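PDB 5ZKA: N-acetylneuraminate lyase, which is a bacterial lyase of the dihydrodipicolinate synthetase family, built on a TIM-barrel fold. Local coordinates for residues 27-30 / 34-37; 38-43 / 74-79. All blocks are in the same frame, centred on the assembly; numbering follows the deposited sequence.

How the contacts relate
Contact 1 lies wholly ahead of contact 2 in sequence, and their centres are about 8 Å apart. Contact 1 folds back the loop that leaves strand 20-24 and leads it into helix 37-49; contact 2 sets that helix against helix 70-84, which comes after strand 55-58. They meet directly: E37 OE1 forms a salt bridge with R75 NH2, 2.7 Å apart, and P28 packs on the start of helix 37-49. Thus one loop and two successive outer helices form a continuous patch beside neighbouring barrel strands. The loop lies beyond the C-terminal end of its strand, the side on which TIM barrels carry their active sites.

Contact 1 of 2, residues 27-30 / 34-37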
ATOM      1  N   VAL A  27     -10.134  14.366 -22.098  1.00 28.48           N
ATOM      2  CA  VAL A  27     -10.980  15.168 -22.971  1.00 29.83           C
ATOM      3  C   VAL A  27     -10.143  16.308 -23.522  1.00 27.53           C
ATOM      4  O   VAL A  27      -9.482  17.007 -22.749  1.00 29.69           O
ATOM      5  CB  VAL A  27     -12.221  15.717 -22.245  1.00 29.30           C
ATOM      6  CG1 VAL A  27     -13.033  16.613 -23.197  1.00 28.70           C
ATOM      7  CG2 VAL A  27     -13.064  14.565 -21.733  1.00 35.07           C
ATOM      8  N   PRO A  28     -10.117  16.520 -24.845  1.00 31.45           N
ATOM      9  CA  PRO A  28      -9.377  17.656 -25.391  1.00 33.82           C
ATOM     10  C   PRO A  28     -10.244  18.899 -25.453  1.00 32.95           C
ATOM     11  O   PRO A  28     -11.372  18.874 -25.965  1.00 32.17           O
ATOM     12  CB  PRO A  28      -8.966  17.169 -26.788  1.00 34.88           C
ATOM     13  CG  PRO A  28     -10.048  16.224 -27.183  1.00 36.63           C
ATOM     14  CD  PRO A  28     -10.583  15.601 -25.897  1.00 33.61           C
ATOM     15  N   TYR A  29      -9.716  19.994 -24.924  1.00 30.87           N
ATOM     16  CA  TYR A  29     -10.420  21.264 -24.866  1.00 29.74           C
ATOM     17  C   TYR A  29      -9.723  22.271 -25.765  1.00 30.93           C
ATOM     18  O   TYR A  29      -8.506  22.214 -25.952  1.00 35.46           O
ATOM     19  CB  TYR A  29     -10.488  21.792 -23.423  1.00 30.93           C
ATOM     20  CG  TYR A  29     -11.231  20.861 -22.497  1.00 28.90           C
ATOM     21  CD1 TYR A  29     -12.626  20.862 -22.450  1.00 28.32           C
ATOM     22  CD2 TYR A  29     -10.544  19.961 -21.685  1.00 31.37           C
ATOM     23  CE1 TYR A  29     -13.322  19.987 -21.610  1.00 28.02           C
ATOM     24  CE2 TYR A  29     -11.226  19.085 -20.836  1.00 30.11           C
ATOM     25  CZ  TYR A  29     -12.613  19.106 -20.802  1.00 31.42           C
ATOM     26  OH  TYR A  29     -13.280  18.236 -19.970  1.00 34.11           O
ATOM     27  N   ASN A  30     -10.509  23.178 -26.342  1.00 32.18           N
ATOM     28  CA  ASN A  30      -9.950  24.277 -27.112  1.00 37.08           C
ATOM     29  C   ASN A  30      -9.417  25.349 -26.163  1.00 41.78           C
ATOM     30  O   ASN A  30      -9.534  25.243 -24.936  1.00 38.00           O
ATOM     31  CB  ASN A  30     -11.001  24.845 -28.062  1.00 37.54           C
ATOM     32  CG  ASN A  30     -11.469  23.826 -29.081  1.00 45.29           C
ATOM     33  OD1 ASN A  30     -10.652  23.175 -29.730  1.00 45.32           O
ATOM     34  ND2 ASN A  30     -12.787  23.683 -29.225  1.00 42.87           N
ATOM     35  N   SER A  34     -13.879  25.160 -24.606  1.00 36.52           N
ATOM     36  CA  SER A  34     -14.912  24.346 -25.227  1.00 36.94           C
ATOM     37  C   SER A  34     -14.335  22.996 -25.655  1.00 38.34           C
ATOM     38  O   SER A  34     -13.126  22.833 -25.831  1.00 37.94           O
ATOM     39  CB  SER A  34     -15.529  25.075 -26.427  1.00 40.89           C
ATOM     40  OG  SER A  34     -14.552  25.292 -27.425  1.00 38.91           O
ATOM     41  N   ILE A  35     -15.227  22.017 -25.813  1.00 36.50           N
ATOM     42  CA  ILE A  35     -14.814  20.658 -26.150  1.00 34.26           C
ATOM     43  C   ILE A  35     -14.349  20.586 -27.601  1.00 33.33           C
ATOM     44  O   ILE A  35     -14.989  21.135 -28.505  1.00 36.88           O
ATOM     45  CB  ILE A  35     -15.985  19.693 -25.907  1.00 36.32           C
ATOM     46  CG1 ILE A  35     -16.422  19.748 -24.444  1.00 40.36           C
ATOM     47  CG2 ILE A  35     -15.617  18.284 -26.333  1.00 36.92           C
ATOM     48  CD1 ILE A  35     -17.882  19.444 -24.252  1.00 38.77           C
ATOM     49  N   ASN A  36     -13.242  19.882 -27.837  1.00 37.45           N
ATOM     50  CA  ASN A  36     -12.792  19.558 -29.198  1.00 33.81           C
ATOM     51  C   ASN A  36     -13.352  18.182 -29.546  1.00 34.82           C
ATOM     52  O   ASN A  36     -12.759  17.153 -29.204  1.00 33.41           O
ATOM     53  CB  ASN A  36     -11.267  19.605 -29.280  1.00 34.51           C
ATOM     54  CG  ASN A  36     -10.707  19.111 -30.623  1.00 37.41           C
ATOM     55  OD1 ASN A  36     -11.441  18.761 -31.543  1.00 38.39           O
ATOM     56  ND2 ASN A  36      -9.383  19.101 -30.728  1.00 42.21           N
ATOM     57  N   GLU A  37     -14.493  18.165 -30.247  1.00 35.87           N
ATOM     58  CA  GLU A  37     -15.183  16.904 -30.513  1.00 36.62           C
ATOM     59  C   GLU A  37     -14.366  15.981 -31.414  1.00 39.10           C
ATOM     60  O   GLU A  37     -14.299  14.769 -31.169  1.00 35.81           O
ATOM     61  CB  GLU A  37     -16.553  17.175 -31.131  1.00 39.58           C
ATOM     62  CG  GLU A  37     -17.247  15.913 -31.604  1.00 50.32           C
ATOM     63  CD  GLU A  37     -18.686  16.150 -32.023  1.00 60.61           C
ATOM     64  OE1 GLU A  37     -19.318  17.096 -31.495  1.00 67.80           O
ATOM     65  OE2 GLU A  37     -19.180  15.380 -32.875  1.00 60.07           O
TER
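N30 and S34 face each other through their polar ends. The carboxamide of N30 points its ND2 at S34 OG, 3.0 Å away, with the oxygen in the amide plane and an N-H...O angle of 174°, so the bond is almost straight. S34 OG can meet this donor because chi1 of 63° sets it between its own backbone N and carbonyl carbon; the same hydroxyl is also hydrogen-bonded to D32 in the intervening turn. The other end of the N30 amide faces N36: OD1 comes to 3.7 Å from N36 CB. These two side chains cross at about a right angle, although their amide planes differ by only 25°. The P28 ring likewise crosses the N36 side chain nearly perpendicularly, CG to CB 4.2 Å, and P28 CG also lies 3.5 Å from the backbone O of N36.

Two backbone bonds fix the pairing: N30 N donates to S34 O (2.7 Å), and N36 N to P28 O (2.8 Å). They flank Y29 and I35, which form a single antiparallel bridge as a non-hydrogen-bonded pair. S34 O lies at the edge of the Y29 ring, while I35 CG1 approaches its CE1 obliquely at 4.2 Å. The arrangement is a short hairpin-like reversal, without the length of a regular strand pair. N36 is the N-cap: its OD1 accepts from G39 N, while ND2 bonds to D278, so both ends of the amide are used.

The reversal carries the chain from strand 20-24 into helix 37-49, with P28 resting on L40 and I43 of that helix, I35 reaching E72, R75 and V76 of helix 70-84, and the Y29 hydroxyl bonded to G63 in the loop between strand 55-58 and helix 70-84.

Contact 2 of 2, residues 38-43 / 74-79; sequences KGLREI and KRVFEI
L40 and I79 make the main apolar contact between the helices. L40 CD2 reaches I79 CG2 at 3.7 Å and I79 CB at 3.8 Å, the two side chains meeting on a slant. Its position follows from chi1 of 177°, which swings CG away from the backbone N and sends the CD2 branch toward helix 70-84. The same methyl also touches V76, more loosely, with CG1 at 4.4 Å and CA at 4.2 Å. L40, V76 and I79 are all buried, and V76 continues inward to V58 on strand 55-58.

The axes of segments 38-43 and 74-79 diverge by 50° and approach to 10.7 Å, a spacing bridged by side chains, not by backbone contact. This is the pairing of successive outer helices in a TIM barrel: helix 37-49 connects strands 20-24 and 55-58 as a beta-alpha-beta crossover, and helix 70-84 follows strand 55-58.

Contacts between hydrocarbon and flat cationic groups form the second class. R41, extended from CG to NE, crosses I79 at about a right angle. Its CG lies 3.7 Å from I79 CG2, and that methyl stands over one face of the R41 guanidinium, 3.8 Å above the plane and offset toward the rim. Within helix 70-84, I79 CG1, by contrast, sits over the centre of the R75 guanidinium. One isoleucine thus packs with its two branches against two arginines.

Charged partners lie just outside the two segments. R41 NH1 forms salt bridges with D82 and E83 further along helix 70-84. The NH2 atoms of R41 and R75 are 4.7 Å apart; E37, the partner of R75, probably offsets these like charges and adds a long, weak ion pair to R41.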
ATOM      1  N   LYS A  38     -13.744  16.525 -32.463  1.00 40.36           N
ATOM      2  CA  LYS A  38     -12.912  15.698 -33.335  1.00 38.38           C
ATOM      3  C   LYS A  38     -11.818  14.996 -32.540  1.00 42.68           C
ATOM      4  O   LYS A  38     -11.591  13.791 -32.699  1.00 38.09           O
ATOM      5  CB  LYS A  38     -12.310  16.558 -34.448  1.00 43.23           C
ATOM      6  CG  LYS A  38     -11.428  15.793 -35.429  1.00 49.31           C
ATOM      7  N   GLY A  39     -11.141  15.733 -31.657  1.00 37.23           N
ATOM      8  CA  GLY A  39     -10.071  15.134 -30.880  1.00 32.46           C
ATOM      9  C   GLY A  39     -10.573  14.144 -29.852  1.00 31.48           C
ATOM     10  O   GLY A  39      -9.890  13.156 -29.553  1.00 34.08           O
ATOM     11  N   LEU A  40     -11.762  14.395 -29.286  1.00 31.05           N
ATOM     12  CA  LEU A  40     -12.320  13.460 -28.309  1.00 36.76           C
ATOM     13  C   LEU A  40     -12.591  12.107 -28.947  1.00 32.16           C
ATOM     14  O   LEU A  40     -12.297  11.065 -28.356  1.00 29.84           O
ATOM     15  CB  LEU A  40     -13.605  14.025 -27.693  1.00 36.28           C
ATOM     16  CG  LEU A  40     -14.324  13.112 -26.693  1.00 31.90           C
ATOM     17  CD1 LEU A  40     -13.382  12.658 -25.545  1.00 30.21           C
ATOM     18  CD2 LEU A  40     -15.585  13.788 -26.119  1.00 32.41           C
ATOM     19  N   ARG A  41     -13.158  12.101 -30.153  1.00 31.01           N
ATOM     20  CA  ARG A  41     -13.320  10.840 -30.869  1.00 33.20           C
ATOM     21  C   ARG A  41     -11.972  10.176 -31.142  1.00 35.51           C
ATOM     22  O   ARG A  41     -11.857   8.946 -31.071  1.00 36.59           O
ATOM     23  CB  ARG A  41     -14.093  11.079 -32.166  1.00 34.34           C
ATOM     24  CG  ARG A  41     -15.509  11.610 -31.891  1.00 34.34           C
ATOM     25  CD  ARG A  41     -16.349  11.723 -33.157  1.00 39.03           C
ATOM     26  NE  ARG A  41     -17.670  12.260 -32.839  1.00 41.00           N
ATOM     27  CZ  ARG A  41     -18.751  11.521 -32.609  1.00 43.41           C
ATOM     28  NH1 ARG A  41     -18.682  10.199 -32.681  1.00 38.24           N
ATOM     29  NH2 ARG A  41     -19.904  12.108 -32.309  1.00 43.56           N
ATOM     30  N   GLU A  42     -10.936  10.969 -31.442  1.00 38.34           N
ATOM     31  CA  GLU A  42      -9.615  10.391 -31.689  1.00 39.49           C
ATOM     32  C   GLU A  42      -9.045   9.746 -30.432  1.00 37.95           C
ATOM     33  O   GLU A  42      -8.386   8.702 -30.505  1.00 33.64           O
ATOM     34  CB  GLU A  42      -8.655  11.459 -32.211  1.00 34.20           C
ATOM     35  CG  GLU A  42      -8.997  11.955 -33.624  1.00 33.78           C
ATOM     36  CD  GLU A  42      -7.963  12.918 -34.164  1.00 46.49           C
ATOM     37  OE1 GLU A  42      -6.926  13.114 -33.493  1.00 42.10           O
ATOM     38  OE2 GLU A  42      -8.196  13.496 -35.252  1.00 49.84           O
ATOM     39  N   ILE A  43      -9.267  10.365 -29.272  1.00 33.25           N
ATOM     40  CA  ILE A  43      -8.767   9.782 -28.031  1.00 32.57           C
ATOM     41  C   ILE A  43      -9.509   8.492 -27.715  1.00 33.51           C
ATOM     42  O   ILE A  43      -8.911   7.498 -27.283  1.00 33.95           O
ATOM     43  CB  ILE A  43      -8.886  10.793 -26.878  1.00 33.26           C
ATOM     44  CG1 ILE A  43      -7.982  12.002 -27.118  1.00 30.75           C
ATOM     45  CG2 ILE A  43      -8.544  10.125 -25.545  1.00 34.58           C
ATOM     46  CD1 ILE A  43      -8.123  13.081 -26.022  1.00 34.35           C
ATOM     47  N   LYS A  74     -22.540  16.846 -20.345  1.00 36.37           N
ATOM     48  CA  LYS A  74     -23.492  16.089 -21.155  1.00 36.14           C
ATOM     49  C   LYS A  74     -22.948  15.830 -22.558  1.00 33.90           C
ATOM     50  O   LYS A  74     -23.110  14.731 -23.106  1.00 35.28           O
ATOM     51  CB  LYS A  74     -24.827  16.836 -21.218  1.00 30.67           C
ATOM     52  CG  LYS A  74     -25.575  16.917 -19.887  1.00 43.71           C
ATOM     53  CD  LYS A  74     -26.863  17.747 -20.034  1.00 44.70           C
ATOM     54  CE  LYS A  74     -27.723  17.697 -18.783  1.00 45.80           C
ATOM     55  NZ  LYS A  74     -28.953  18.536 -18.942  1.00 45.07           N
ATOM     56  N   ARG A  75     -22.306  16.831 -23.162  1.00 32.67           N
ATOM     57  CA  ARG A  75     -21.803  16.659 -24.520  1.00 33.11           C
ATOM     58  C   ARG A  75     -20.681  15.624 -24.569  1.00 33.74           C
ATOM     59  O   ARG A  75     -20.588  14.842 -25.523  1.00 37.27           O
ATOM     60  CB  ARG A  75     -21.324  17.999 -25.078  1.00 34.99           C
ATOM     61  CG  ARG A  75     -20.891  17.927 -26.542  1.00 41.63           C
ATOM     62  CD  ARG A  75     -22.097  17.842 -27.488  1.00 51.05           C
ATOM     63  NE  ARG A  75     -21.712  17.486 -28.858  1.00 57.89           N
ATOM     64  CZ  ARG A  75     -22.178  16.428 -29.521  1.00 64.50           C
ATOM     65  NH1 ARG A  75     -23.061  15.618 -28.949  1.00 69.53           N
ATOM     66  NH2 ARG A  75     -21.766  16.175 -30.761  1.00 61.91           N
ATOM     67  N   VAL A  76     -19.818  15.599 -23.548  1.00 31.24           N
ATOM     68  CA  VAL A  76     -18.790  14.559 -23.468  1.00 31.00           C
ATOM     69  C   VAL A  76     -19.435  13.179 -23.419  1.00 30.06           C
ATOM     70  O   VAL A  76     -19.021  12.255 -24.129  1.00 35.77           O
ATOM     71  CB  VAL A  76     -17.882  14.794 -22.248  1.00 32.32           C
ATOM     72  CG1 VAL A  76     -17.009  13.564 -21.975  1.00 32.25           C
ATOM     73  CG2 VAL A  76     -17.024  16.032 -22.464  1.00 32.44           C
ATOM     74  N   PHE A  77     -20.464  13.020 -22.582  1.00 30.65           N
ATOM     75  CA  PHE A  77     -21.144  11.731 -22.477  1.00 29.43           C
ATOM     76  C   PHE A  77     -21.777  11.327 -23.803  1.00 29.79           C
ATOM     77  O   PHE A  77     -21.762  10.144 -24.168  1.00 36.41           O
ATOM     78  CB  PHE A  77     -22.221  11.771 -21.391  1.00 28.48           C
ATOM     79  CG  PHE A  77     -21.686  11.783 -19.982  1.00 30.66           C
ATOM     80  CD1 PHE A  77     -20.831  10.786 -19.526  1.00 28.06           C
ATOM     81  CD2 PHE A  77     -22.086  12.765 -19.094  1.00 31.13           C
ATOM     82  CE1 PHE A  77     -20.351  10.800 -18.223  1.00 29.21           C
ATOM     83  CE2 PHE A  77     -21.618  12.775 -17.775  1.00 28.53           C
ATOM     84  CZ  PHE A  77     -20.751  11.793 -17.343  1.00 27.08           C
ATOM     85  N   GLU A  78     -22.372  12.288 -24.521  1.00 30.57           N
ATOM     86  CA  GLU A  78     -22.986  11.977 -25.819  1.00 32.90           C
ATOM     87  C   GLU A  78     -21.961  11.447 -26.812  1.00 38.48           C
ATOM     88  O   GLU A  78     -22.191  10.438 -27.491  1.00 36.45           O
ATOM     89  CB  GLU A  78     -23.643  13.213 -26.435  1.00 42.57           C
ATOM     90  CG  GLU A  78     -24.662  13.917 -25.627  1.00 57.45           C
ATOM     91  CD  GLU A  78     -25.108  15.197 -26.307  1.00 64.43           C
ATOM     92  OE1 GLU A  78     -25.012  15.272 -27.556  1.00 56.26           O
ATOM     93  OE2 GLU A  78     -25.535  16.131 -25.591  1.00 70.59           O
ATOM     94  N   ILE A  79     -20.858  12.173 -26.971  1.00 38.23           N
ATOM     95  CA  ILE A  79     -19.841  11.788 -27.942  1.00 36.85           C
ATOM     96  C   ILE A  79     -19.243  10.435 -27.577  1.00 35.61           C
ATOM     97  O   ILE A  79     -19.090   9.554 -28.432  1.00 34.79           O
ATOM     98  CB  ILE A  79     -18.763  12.884 -28.037  1.00 38.87           C
ATOM     99  CG1 ILE A  79     -19.385  14.168 -28.599  1.00 37.22           C
ATOM    100  CG2 ILE A  79     -17.573  12.430 -28.899  1.00 35.88           C
ATOM    101  CD1 ILE A  79     -18.603  15.420 -28.250  1.00 41.83           C
TER